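ABC transporter, substrate-binding protein (Clostridium perfringens, PDB 4EDP) probably captures a solute outside the cell membrane and delivers it to the permease of an ABC import system. Local coordinates at residues A149-N154 with P162-K167; N154-L159 with A233-D238; I87-L92 with D277-F282; E55-A58 with G62-I65. One frame throughout, in Å; residues are numbered along the deposited sequence. Where two conformers were deposited one is given.

Contact 1. Residues A149-N154 with P162-K167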
loop_
_atom_site.group_PDB
_atom_site.type_symbol
_atom_site.label_atom_id
_atom_site.label_comp_id
_atom_site.label_asym_id
_atom_site.label_seq_id
_atom_site.Cartn_x
_atom_site.Cartn_y
_atom_site.Cartn_z
ATOM N N ALA A 149 8.324 8.529 -26.662
ATOM C CA ALA A 149 7.321 8.052 -27.595
ATOM C C ALA A 149 6.494 9.252 -28.063
ATOM O O ALA A 149 5.720 9.153 -29.013
ATOM C CB ALA A 149 6.432 7.002 -26.942
ATOM N N GLY A 150 6.654 10.382 -27.387
ATOM C CA GLY A 150 5.941 11.609 -27.737
ATOM C C GLY A 150 4.426 11.573 -27.550
ATOM O O GLY A 150 3.708 12.315 -28.205
ATOM N N ILE A 151 3.930 10.693 -26.694
ATOM C CA ILE A 151 2.494 10.625 -26.426
ATOM C C ILE A 151 2.282 11.336 -25.105
ATOM O O ILE A 151 2.834 10.919 -24.094
ATOM C CB ILE A 151 1.981 9.176 -26.332
ATOM C CG1 ILE A 151 2.247 8.406 -27.621
ATOM C CG2 ILE A 151 0.481 9.148 -26.031
ATOM C CD1 ILE A 151 1.923 6.928 -27.508
ATOM N N GLU A 152 1.505 12.410 -25.110
ATOM C CA GLU A 152 1.244 13.168 -23.891
ATOM C C GLU A 152 0.288 12.431 -22.944
ATOM O O GLU A 152 -0.822 12.038 -23.334
ATOM C CB GLU A 152 0.669 14.536 -24.233
ATOM C CG GLU A 152 0.503 15.454 -23.035
ATOM C CD GLU A 152 1.833 15.952 -22.445
ATOM O OE1 GLU A 152 2.907 15.747 -23.051
ATOM O OE2 GLU A 152 1.778 16.591 -21.375
ATOM N N ILE A 153 0.742 12.234 -21.703
ATOM C CA ILE A 153 -0.034 11.562 -20.667
ATOM C C ILE A 153 0.117 12.375 -19.383
ATOM O O ILE A 153 1.203 12.404 -18.778
ATOM C CB ILE A 153 0.455 10.110 -20.414
ATOM C CG1 ILE A 153 0.427 9.295 -21.702
ATOM C CG2 ILE A 153 -0.400 9.464 -19.337
ATOM C CD1 ILE A 153 1.110 7.932 -21.607
ATOM N N ASN A 154 -0.958 13.039 -18.976
ATOM C CA ASN A 154 -0.946 13.888 -17.784
ATOM C C ASN A 154 -1.892 13.418 -16.688
ATOM O O ASN A 154 -1.563 13.418 -15.501
ATOM C CB ASN A 154 -1.342 15.314 -18.186
ATOM C CG ASN A 154 -0.299 15.981 -19.055
ATOM O OD1 ASN A 154 0.859 16.092 -18.659
ATOM N ND2 ASN A 154 -0.709 16.459 -20.223
ATOM N N PRO A 162 -6.671 6.853 -27.764
ATOM C CA PRO A 162 -6.529 5.893 -28.862
ATOM C C PRO A 162 -5.090 5.754 -29.333
ATOM O O PRO A 162 -4.725 4.723 -29.897
ATOM C CB PRO A 162 -7.429 6.461 -29.947
ATOM C CG PRO A 162 -7.612 7.891 -29.602
ATOM C CD PRO A 162 -7.552 7.976 -28.123
ATOM N N GLU A 163 -4.261 6.775 -29.104
ATOM C CA GLU A 163 -2.863 6.650 -29.500
ATOM C C GLU A 163 -2.108 5.600 -28.680
ATOM O O GLU A 163 -0.998 5.170 -29.074
ATOM C CB GLU A 163 -2.116 7.981 -29.371
ATOM C CG GLU A 163 -2.534 9.066 -30.317
ATOM C CD GLU A 163 -3.816 9.815 -29.948
ATOM O OE1 GLU A 163 -4.448 9.576 -28.880
ATOM O OE2 GLU A 163 -4.179 10.691 -30.771
ATOM N N LEU A 164 -2.670 5.182 -27.548
ATOM C CA LEU A 164 -2.009 4.187 -26.698
ATOM C C LEU A 164 -2.379 2.718 -26.967
ATOM O O LEU A 164 -2.174 1.869 -26.094
ATOM C CB LEU A 164 -2.216 4.535 -25.231
ATOM C CG LEU A 164 -1.483 5.773 -24.715
ATOM C CD1 LEU A 164 -2.007 6.192 -23.351
ATOM C CD2 LEU A 164 0.025 5.532 -24.662
ATOM N N LYS A 165 -2.922 2.413 -28.152
ATOM C CA LYS A 165 -3.239 1.014 -28.497
ATOM C C LYS A 165 -2.008 0.155 -28.265
ATOM O O LYS A 165 -0.918 0.502 -28.727
ATOM C CB LYS A 165 -3.572 0.810 -29.969
ATOM C CG LYS A 165 -4.664 1.603 -30.590
ATOM C CD LYS A 165 -5.976 1.341 -29.964
ATOM C CE LYS A 165 -7.102 1.996 -30.790
ATOM N NZ LYS A 165 -8.416 1.931 -30.086
ATOM N N ASN A 166 -2.177 -0.960 -27.557
ATOM C CA ASN A 166 -1.100 -1.903 -27.319
ATOM C C ASN A 166 0.130 -1.242 -26.674
ATOM O O ASN A 166 1.251 -1.623 -26.990
ATOM C CB ASN A 166 -0.644 -2.519 -28.656
ATOM C CG ASN A 166 -1.796 -2.981 -29.540
ATOM O OD1 ASN A 166 -1.855 -2.627 -30.732
ATOM N ND2 ASN A 166 -2.704 -3.771 -28.983
ATOM N N LYS A 167 -0.057 -0.287 -25.766
ATOM C CA LYS A 167 1.122 0.406 -25.176
ATOM C C LYS A 167 1.136 0.590 -23.658
ATOM O O LYS A 167 2.065 1.203 -23.139
ATOM C CB LYS A 167 1.292 1.768 -25.850
ATOM C CG LYS A 167 1.800 1.723 -27.257
ATOM C CD LYS A 167 1.952 3.124 -27.817
ATOM C CE LYS A 167 2.897 3.146 -29.013
ATOM N NZ LYS A 167 2.515 2.196 -30.073
#

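Contact 2. Residues N154-L159 with A233-D238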
loop_
_atom_site.group_PDB
_atom_site.type_symbol
_atom_site.label_atom_id
_atom_site.label_comp_id
_atom_site.label_asym_id
_atom_site.label_seq_id
_atom_site.Cartn_x
_atom_site.Cartn_y
_atom_site.Cartn_z
ATOM N N ASN A 154 -0.958 13.039 -18.976
ATOM C CA ASN A 154 -0.946 13.888 -17.784
ATOM C C ASN A 154 -1.892 13.418 -16.688
ATOM O O ASN A 154 -1.563 13.418 -15.501
ATOM C CB ASN A 154 -1.342 15.314 -18.186
ATOM C CG ASN A 154 -0.299 15.981 -19.055
ATOM O OD1 ASN A 154 0.859 16.092 -18.659
ATOM N ND2 ASN A 154 -0.709 16.459 -20.223
ATOM N N SER A 155 -3.057 12.958 -17.104
ATOM C CA SER A 155 -4.129 12.577 -16.176
ATOM C C SER A 155 -4.380 11.073 -16.272
ATOM O O SER A 155 -3.912 10.417 -17.207
ATOM C CB SER A 155 -5.404 13.294 -16.593
ATOM O OG SER A 155 -5.821 12.812 -17.858
ATOM N N TRP A 156 -5.132 10.515 -15.326
ATOM C CA TRP A 156 -5.465 9.103 -15.398
ATOM C C TRP A 156 -6.296 8.819 -16.657
ATOM O O TRP A 156 -6.120 7.785 -17.312
ATOM C CB TRP A 156 -6.289 8.657 -14.184
ATOM C CG TRP A 156 -5.570 8.679 -12.855
ATOM C CD1 TRP A 156 -5.896 9.445 -11.757
ATOM C CD2 TRP A 156 -4.425 7.908 -12.468
ATOM N NE1 TRP A 156 -5.022 9.197 -10.731
ATOM C CE2 TRP A 156 -4.116 8.255 -11.134
ATOM C CE3 TRP A 156 -3.620 6.962 -13.117
ATOM C CZ2 TRP A 156 -3.036 7.711 -10.455
ATOM C CZ3 TRP A 156 -2.557 6.424 -12.435
ATOM C CH2 TRP A 156 -2.265 6.794 -11.131
ATOM N N GLU A 157 -7.196 9.745 -16.984
ATOM C CA GLU A 157 -8.071 9.579 -18.139
ATOM C C GLU A 157 -7.316 9.482 -19.469
ATOM O O GLU A 157 -7.820 8.874 -20.416
ATOM C CB GLU A 157 -9.122 10.683 -18.193
ATOM C CG GLU A 157 -10.102 10.667 -16.989
ATOM C CD GLU A 157 -9.586 11.243 -15.666
ATOM O OE1 GLU A 157 -8.449 11.795 -15.579
ATOM O OE2 GLU A 157 -10.387 11.174 -14.688
ATOM N N ASP A 158 -6.127 10.079 -19.530
ATOM C CA ASP A 158 -5.290 10.028 -20.739
ATOM C C ASP A 158 -4.872 8.594 -21.091
ATOM O O ASP A 158 -4.499 8.323 -22.234
ATOM C CB ASP A 158 -4.039 10.926 -20.630
ATOM C CG ASP A 158 -4.344 12.411 -20.719
ATOM O OD1 ASP A 158 -5.390 12.817 -21.286
ATOM O OD2 ASP A 158 -3.489 13.185 -20.247
ATOM N N LEU A 159 -4.935 7.669 -20.132
ATOM C CA LEU A 159 -4.581 6.265 -20.411
ATOM C C LEU A 159 -5.535 5.633 -21.438
ATOM O O LEU A 159 -5.192 4.641 -22.071
ATOM C CB LEU A 159 -4.583 5.437 -19.114
ATOM C CG LEU A 159 -3.483 5.804 -18.098
ATOM C CD1 LEU A 159 -3.726 5.059 -16.772
ATOM C CD2 LEU A 159 -2.082 5.514 -18.646
ATOM N N ALA A 233 3.733 3.261 -21.274
ATOM C CA ALA A 233 3.224 3.708 -19.969
ATOM C C ALA A 233 2.729 2.578 -19.085
ATOM O O ALA A 233 2.272 1.542 -19.574
ATOM C CB ALA A 233 2.071 4.720 -20.160
ATOM N N ALA A 234 2.835 2.772 -17.776
ATOM C CA ALA A 234 2.305 1.802 -16.822
ATOM C C ALA A 234 1.810 2.478 -15.552
ATOM O O ALA A 234 2.414 3.450 -15.077
ATOM C CB ALA A 234 3.365 0.726 -16.448
ATOM N N VAL A 235 0.695 1.999 -15.019
ATOM C CA VAL A 235 0.231 2.469 -13.719
ATOM C C VAL A 235 1.069 1.615 -12.769
ATOM O O VAL A 235 0.982 0.389 -12.805
ATOM C CB VAL A 235 -1.266 2.233 -13.496
ATOM C CG1 VAL A 235 -1.647 2.519 -12.054
ATOM C CG2 VAL A 235 -2.089 3.052 -14.478
ATOM N N ALA A 236 1.883 2.246 -11.939
ATOM C CA ALA A 236 2.802 1.512 -11.094
ATOM C C ALA A 236 3.168 2.246 -9.810
ATOM O O ALA A 236 3.078 3.462 -9.719
ATOM C CB ALA A 236 4.061 1.244 -11.880
ATOM N N SER A 237 3.646 1.477 -8.844
ATOM C CA SER A 237 4.028 2.007 -7.554
ATOM C C SER A 237 5.308 2.822 -7.592
ATOM O O SER A 237 6.110 2.731 -8.530
ATOM C CB SER A 237 4.238 0.842 -6.589
ATOM O OG SER A 237 5.397 0.083 -6.955
ATOM N N ASP A 238 5.491 3.614 -6.542
ATOM C CA ASP A 238 6.695 4.381 -6.326
ATOM C C ASP A 238 7.920 3.456 -6.354
ATOM O O ASP A 238 8.940 3.783 -6.976
ATOM C CB ASP A 238 6.600 5.155 -5.000
ATOM C CG ASP A 238 6.020 4.319 -3.832
ATOM O OD1 ASP A 238 5.914 3.074 -3.906
ATOM O OD2 ASP A 238 5.685 4.942 -2.807
#

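Contact 3. Residues I87-L92 with D277-F282. With ACT (acetate ion), chain E.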
loop_
_atom_site.group_PDB
_atom_site.type_symbol
_atom_site.label_atom_id
_atom_site.label_comp_id
_atom_site.label_asym_id
_atom_site.label_seq_id
_atom_site.Cartn_x
_atom_site.Cartn_y
_atom_site.Cartn_z
ATOM N N ILE A 87 0.292 -14.620 19.205
ATOM C CA ILE A 87 0.728 -13.367 18.603
ATOM C C ILE A 87 0.166 -12.168 19.392
ATOM O O ILE A 87 -1.001 -12.172 19.789
ATOM C CB ILE A 87 0.294 -13.314 17.120
ATOM C CG1 ILE A 87 0.990 -14.432 16.331
ATOM C CG2 ILE A 87 0.616 -11.957 16.499
ATOM C CD1 ILE A 87 0.593 -14.486 14.886
ATOM N N ASP A 88 1.012 -11.160 19.619
ATOM C CA ASP A 88 0.638 -9.929 20.335
ATOM C C ASP A 88 0.302 -8.798 19.344
ATOM O O ASP A 88 -0.706 -8.094 19.473
ATOM C CB ASP A 88 1.778 -9.506 21.256
ATOM C CG ASP A 88 2.001 -10.493 22.401
ATOM O OD1 ASP A 88 1.019 -10.773 23.133
ATOM O OD2 ASP A 88 3.154 -10.949 22.599
ATOM N N ILE A 89 1.171 -8.600 18.374
ATOM C CA ILE A 89 0.896 -7.577 17.374
ATOM C C ILE A 89 1.120 -8.119 15.980
ATOM O O ILE A 89 1.993 -8.961 15.760
ATOM C CB ILE A 89 1.679 -6.287 17.567
ATOM C CG1 ILE A 89 3.158 -6.504 17.405
ATOM C CG2 ILE A 89 1.351 -5.630 18.918
ATOM C CD1 ILE A 89 3.860 -5.217 17.153
ATOM N N THR A 90 0.338 -7.595 15.043
ATOM C CA THR A 90 0.344 -8.064 13.679
ATOM C C THR A 90 0.509 -6.972 12.638
ATOM O O THR A 90 -0.260 -5.999 12.605
ATOM C CB THR A 90 -0.991 -8.786 13.404
ATOM O OG1 THR A 90 -1.135 -9.904 14.307
ATOM C CG2 THR A 90 -1.080 -9.277 11.958
ATOM N N TYR A 91 1.524 -7.141 11.804
ATOM C CA TYR A 91 1.805 -6.238 10.676
ATOM C C TYR A 91 1.154 -6.833 9.412
ATOM O O TYR A 91 1.413 -7.987 9.066
ATOM C CB TYR A 91 3.312 -6.130 10.402
ATOM C CG TYR A 91 4.169 -5.225 11.261
ATOM C CD1 TYR A 91 4.569 -5.590 12.534
ATOM C CD2 TYR A 91 4.658 -4.028 10.751
ATOM C CE1 TYR A 91 5.404 -4.760 13.293
ATOM C CE2 TYR A 91 5.477 -3.203 11.493
ATOM C CZ TYR A 91 5.849 -3.574 12.768
ATOM O OH TYR A 91 6.675 -2.762 13.495
ATOM N N LEU A 92 0.312 -6.061 8.728
ATOM C CA LEU A 92 -0.327 -6.497 7.482
ATOM C C LEU A 92 -0.594 -5.321 6.560
ATOM O O LEU A 92 -0.657 -4.163 6.993
ATOM C CB LEU A 92 -1.704 -7.152 7.744
ATOM C CG LEU A 92 -1.797 -8.490 8.503
ATOM C CD1 LEU A 92 -3.231 -8.766 8.989
ATOM C CD2 LEU A 92 -1.266 -9.608 7.616
ATOM N N ASP A 277 -0.446 -3.882 27.133
ATOM C CA ASP A 277 0.200 -2.618 27.494
ATOM C C ASP A 277 1.489 -2.439 26.696
ATOM O O ASP A 277 1.737 -1.358 26.154
ATOM C CB ASP A 277 0.484 -2.546 28.988
ATOM C CG ASP A 277 -0.772 -2.377 29.799
ATOM O OD1 ASP A 277 -1.783 -1.918 29.228
ATOM O OD2 ASP A 277 -0.744 -2.681 31.003
ATOM N N LEU A 278 2.287 -3.505 26.610
ATOM C CA LEU A 278 3.540 -3.479 25.866
ATOM C C LEU A 278 3.249 -3.306 24.360
ATOM O O LEU A 278 4.001 -2.637 23.639
ATOM C CB LEU A 278 4.314 -4.782 26.100
ATOM C CG LEU A 278 5.745 -4.866 25.576
ATOM C CD1 LEU A 278 6.642 -3.882 26.320
ATOM C CD2 LEU A 278 6.301 -6.288 25.719
ATOM N N ALA A 279 2.173 -3.936 23.894
ATOM C CA ALA A 279 1.751 -3.831 22.490
ATOM C C ALA A 279 1.448 -2.373 22.140
ATOM O O ALA A 279 1.871 -1.883 21.087
ATOM C CB ALA A 279 0.532 -4.708 22.232
ATOM N N TYR A 280 0.708 -1.685 23.015
ATOM C CA TYR A 280 0.414 -0.266 22.791
ATOM C C TYR A 280 1.700 0.561 22.756
ATOM O O TYR A 280 1.849 1.437 21.915
ATOM C CB TYR A 280 -0.516 0.291 23.866
ATOM C CG TYR A 280 -1.977 0.051 23.606
ATOM C CD1 TYR A 280 -2.669 0.853 22.711
ATOM C CD2 TYR A 280 -2.682 -0.945 24.270
ATOM C CE1 TYR A 280 -4.014 0.653 22.471
ATOM C CE2 TYR A 280 -4.037 -1.149 24.034
ATOM C CZ TYR A 280 -4.694 -0.347 23.135
ATOM O OH TYR A 280 -6.038 -0.525 22.870
ATOM N N GLU A 281 2.614 0.306 23.692
ATOM C CA GLU A 281 3.889 1.022 23.725
ATOM C C GLU A 281 4.635 0.828 22.414
ATOM O O GLU A 281 5.235 1.767 21.879
ATOM C CB GLU A 281 4.759 0.569 24.923
ATOM C CG GLU A 281 4.225 1.038 26.266
ATOM C CD GLU A 281 4.993 0.477 27.452
ATOM O OE1 GLU A 281 5.773 -0.476 27.282
ATOM O OE2 GLU A 281 4.788 0.975 28.566
ATOM N N PHE A 282 4.594 -0.385 21.881
ATOM C CA PHE A 282 5.283 -0.654 20.646
ATOM C C PHE A 282 4.689 0.097 19.453
ATOM O O PHE A 282 5.439 0.645 18.631
ATOM C CB PHE A 282 5.340 -2.145 20.320
ATOM C CG PHE A 282 6.111 -2.420 19.073
ATOM C CD1 PHE A 282 7.471 -2.623 19.120
ATOM C CD2 PHE A 282 5.489 -2.393 17.846
ATOM C CE1 PHE A 282 8.198 -2.820 17.963
ATOM C CE2 PHE A 282 6.207 -2.603 16.680
ATOM C CZ PHE A 282 7.558 -2.819 16.738
HETATM C C ACT E . 8.252 -0.705 11.068
HETATM O O ACT E . 7.742 -0.715 12.222
HETATM O OXT ACT E . 8.392 0.424 10.527
HETATM C CH3 ACT E . 8.686 -1.957 10.363
#

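Contact 4. Residues E55-A58 with G62-I65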
loop_
_atom_site.group_PDB
_atom_site.type_symbol
_atom_site.label_atom_id
_atom_site.label_comp_id
_atom_site.label_asym_id
_atom_site.label_seq_id
_atom_site.Cartn_x
_atom_site.Cartn_y
_atom_site.Cartn_z
ATOM N N GLU A 55 15.213 -4.491 18.057
ATOM C CA GLU A 55 16.241 -4.533 19.089
ATOM C C GLU A 55 16.275 -3.300 19.980
ATOM O O GLU A 55 16.396 -3.429 21.209
ATOM C CB GLU A 55 17.613 -4.794 18.469
ATOM C CG GLU A 55 17.869 -6.250 18.104
ATOM C CD GLU A 55 18.095 -7.148 19.325
ATOM O OE1 GLU A 55 17.785 -6.730 20.467
ATOM O OE2 GLU A 55 18.603 -8.284 19.140
ATOM N N PRO A 56 16.176 -2.102 19.383
ATOM C CA PRO A 56 16.215 -0.945 20.256
ATOM C C PRO A 56 15.058 -0.939 21.244
ATOM O O PRO A 56 15.252 -0.609 22.414
ATOM C CB PRO A 56 16.148 0.228 19.280
ATOM C CG PRO A 56 16.763 -0.309 18.043
ATOM C CD PRO A 56 16.262 -1.714 17.965
ATOM N N PHE A 57 13.870 -1.325 20.781
ATOM C CA PHE A 57 12.686 -1.394 21.638
ATOM C C PHE A 57 12.918 -2.420 22.750
ATOM O O PHE A 57 12.729 -2.129 23.936
ATOM C CB PHE A 57 11.449 -1.776 20.814
ATOM C CG PHE A 57 10.179 -1.820 21.619
ATOM C CD1 PHE A 57 9.450 -0.669 21.837
ATOM C CD2 PHE A 57 9.721 -3.010 22.146
ATOM C CE1 PHE A 57 8.280 -0.701 22.585
ATOM C CE2 PHE A 57 8.554 -3.059 22.887
ATOM C CZ PHE A 57 7.831 -1.900 23.112
ATOM N N ALA A 58 13.342 -3.615 22.353
ATOM C CA ALA A 58 13.621 -4.707 23.295
ATOM C C ALA A 58 14.587 -4.294 24.403
ATOM O O ALA A 58 14.388 -4.640 25.571
ATOM C CB ALA A 58 14.168 -5.914 22.545
ATOM N N GLY A 62 13.489 -3.735 28.228
ATOM C CA GLY A 62 13.948 -4.933 28.907
ATOM C C GLY A 62 13.059 -6.129 28.632
ATOM O O GLY A 62 12.613 -6.796 29.566
ATOM N N VAL A 63 12.791 -6.386 27.350
ATOM C CA VAL A 63 11.959 -7.520 26.927
ATOM C C VAL A 63 12.572 -8.216 25.714
ATOM O O VAL A 63 13.511 -7.700 25.099
ATOM C CB VAL A 63 10.516 -7.086 26.552
ATOM C CG1 VAL A 63 9.869 -6.357 27.704
ATOM C CG2 VAL A 63 10.516 -6.203 25.306
ATOM N N GLU A 64 12.041 -9.395 25.390
ATOM C CA GLU A 64 12.489 -10.158 24.239
ATOM C C GLU A 64 11.433 -10.095 23.130
ATOM O O GLU A 64 10.241 -10.226 23.398
ATOM C CB GLU A 64 12.724 -11.621 24.607
ATOM C CG GLU A 64 13.211 -12.459 23.424
ATOM C CD GLU A 64 13.492 -13.917 23.772
ATOM O OE1 GLU A 64 13.639 -14.247 24.972
ATOM O OE2 GLU A 64 13.588 -14.734 22.828
ATOM N N ILE A 65 11.870 -9.873 21.895
ATOM C CA ILE A 65 10.951 -9.854 20.761
ATOM C C ILE A 65 11.151 -11.119 19.932
ATOM O O ILE A 65 12.283 -11.560 19.676
ATOM C CB ILE A 65 11.080 -8.565 19.919
ATOM C CG1 ILE A 65 10.537 -7.389 20.733
ATOM C CG2 ILE A 65 10.283 -8.683 18.611
ATOM C CD1 ILE A 65 10.549 -6.064 20.041
#

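Contact 1. Residues A149-N154 with P162-K167
I151 carries most of this contact, laying its side chain over L164 and the turn that follows it. Its two branches divide the work. The ethyl arm ends in CD1, which lies 3.7 Å from CD2 of L164, while the methyl CG2 stands 3.9 Å from the same L164 CD2, so one leucine methyl is held between both arms of the isoleucine. CG1 lies beside the backbone N, anti to the carbonyl carbon (chi1 -59°), which leaves CG2 anti to the nitrogen and lets the ethyl arm run on to the far segment. There CD1 also rests against the backbone, 3.8 Å from the carbonyl O of E163, and against the aliphatic part of K167, whose CD is 3.8 Å from I151 CD1. E152 turns to the other side; its carbonyl O accepts a hydrogen bond from NZ of K161. I153 follows, buried against I143 and V145 of strand 135-145, and its CD1 approaches CD1 of L164 at 4.0 Å. L164 thus receives both isoleucines on its two methyls, and it opens the type II beta turn L164-K167 that leads into strand 168-171. The contact draws together the two ends of an irregular connection between strands 135-145 and 168-171. Its chemistry is purely apolar between side chains: the carboxylate of E163 leads away, and the lysine contributes methylenes, which implies hydrophobic packing with little directional restraint.

Contact 2. Residues N154-L159 with A233-D238
The tight spot is a methyl pair: CD1 of L159 presses to 3.5 Å from CG2 of V235, closer than carbons usually come. V235 projects from strand 233-237 toward the 154-159 segment with CG1 anti to its backbone N (chi1 170°), an arrangement that offers both methyls to the opposing side. W156 uses them together, its CZ3 corner lying 4.0 Å from V235 CG2 and equally near CG1, with the indole meeting the valine obliquely. The side chains of L159 and W156 each run at about a right angle to that of V235. Packing is looser toward the start of the strand, where L159 CD2 stands 4.5 Å from CB of A233. I141 and I143 of strand 135-145 and M181 and I184 of helix 178-189 complete the buried surroundings, and the indole NE1 is satisfied by the carbonyl of G259. Strand 233-237 lies between strands 135-145 and 168-171 in the mixed sheet of this periplasmic-binding-protein fold, and the 3-10 turn beginning at E157 packs on one sheet face; A234 and A236 point away, onto helix 219-227. The solvent side of the segment is polar instead. There OD2 of D158 accepts two backbone amides, N154 N at 2.8 Å through the lone pair away from OD1 and S155 N at 3.2 Å from above the carboxylate plane. In return the backbone N of D158 donates to OG of S155, 3.2 Å away, an ST motif that fastens the first turn, while E157 reaches outward to K188 on helix 178-189.

Contact 3. Residues I87-L92 with D277-F282
The hydroxyl of Y91 donates a 2.6 Å hydrogen bond to O of an acetate ion, probably taken up from the crystallisation liquor, and leans against F282 as well. The acetate oxygen lies near the plane of the tyrosine ring, at its edge. Y91 OH in turn sits in the plane of the F282 ring, 3.2 Å from CE2, so the phenylalanine presents its rim to the oxygen. CE2 also meets I89 CD1, which comes within 3.3 Å of the neighbouring ring atom CD2, a snug fit approached obliquely. I89 gets there with CG1 between its backbone N and carbonyl carbon (chi1 64°); the methyl CG2 is then left to rest on A279, 3.5 Å from its CB. A279 and F282, three residues apart, point from the same side of their helix. The axes of strand 89-92 and helix 277-282 come within 10.2 Å, their N-to-C directions 36° apart, and the strand pairs with strands 37-41 and 262-269 in the sheet. Helix 46-61 closes over the aromatic end, setting F54 on Y91, with V53 and an edge-to-face F57 on F282.

Contact 4. Residues E55-A58 with G62-I65
A58 and V63 join across the end of helix 46-61, where the backbone N of V63 donates to A58 O at 3.0 Å. This 6→1 bond around a positive-phi glycine is that of a Schellman-type helix end: G62 is the first residue to leave helical geometry (phi 59°), sending the chain back toward strand 65-69 on the return leg of the beta-alpha-beta crossover 37-41, 46-61, 65-69. The V63 N-H points nearly straight at its acceptor (164°) and lies in the carbonyl plane of A58, so a carbonyl of the last turns is met by the reversing chain. G62 N also stands close to A58 O, at 2.9 Å. Side chains of the returning chain then fold back against the helix. V63 lays CG2 over the A58 backbone, 4.0 Å from its CA, and more loosely touches CE2 of F57. I65 points toward the helix and brings CD1 to 3.8 Å from CD2 of F57, the two side chains crossing at about a right angle; its CG1 reaches the methyl of A58 at 4.3 Å. F57 gets to both through CG lying anti to the backbone N (chi1 -178°). Farther out, the phenylalanine is enclosed by helix 276-286, with L278 and Y285 alongside, and L37 of strand 37-41 completes its surroundings. I65 meets V39 on that strand, while E64 pairs its backbone with L37. One turn back along the helix, E55 OE1 forms a salt bridge with NZ of K59.

How the contacts relate
The four contacts form two pairs on opposite sides of the chain's centre. Contacts 1 and 2 share N154, have centres 11 Å apart and touch where K167 O meets A233 N; their segments alternate along the chain. Contacts 3 and 4, centres 13 Å apart, meet where F57 packs on helix 276-286. Contact 4 closes first in sequence, whereas contacts 1 and 2 are nested inside the loop closed by contact 3. Contacts 2 and 3 both reach the same mixed sheet, yet their nearest atoms are about 15 Å apart. This arrangement is consistent with the two lobes of a solute-binding protein, with the chain crossing between them.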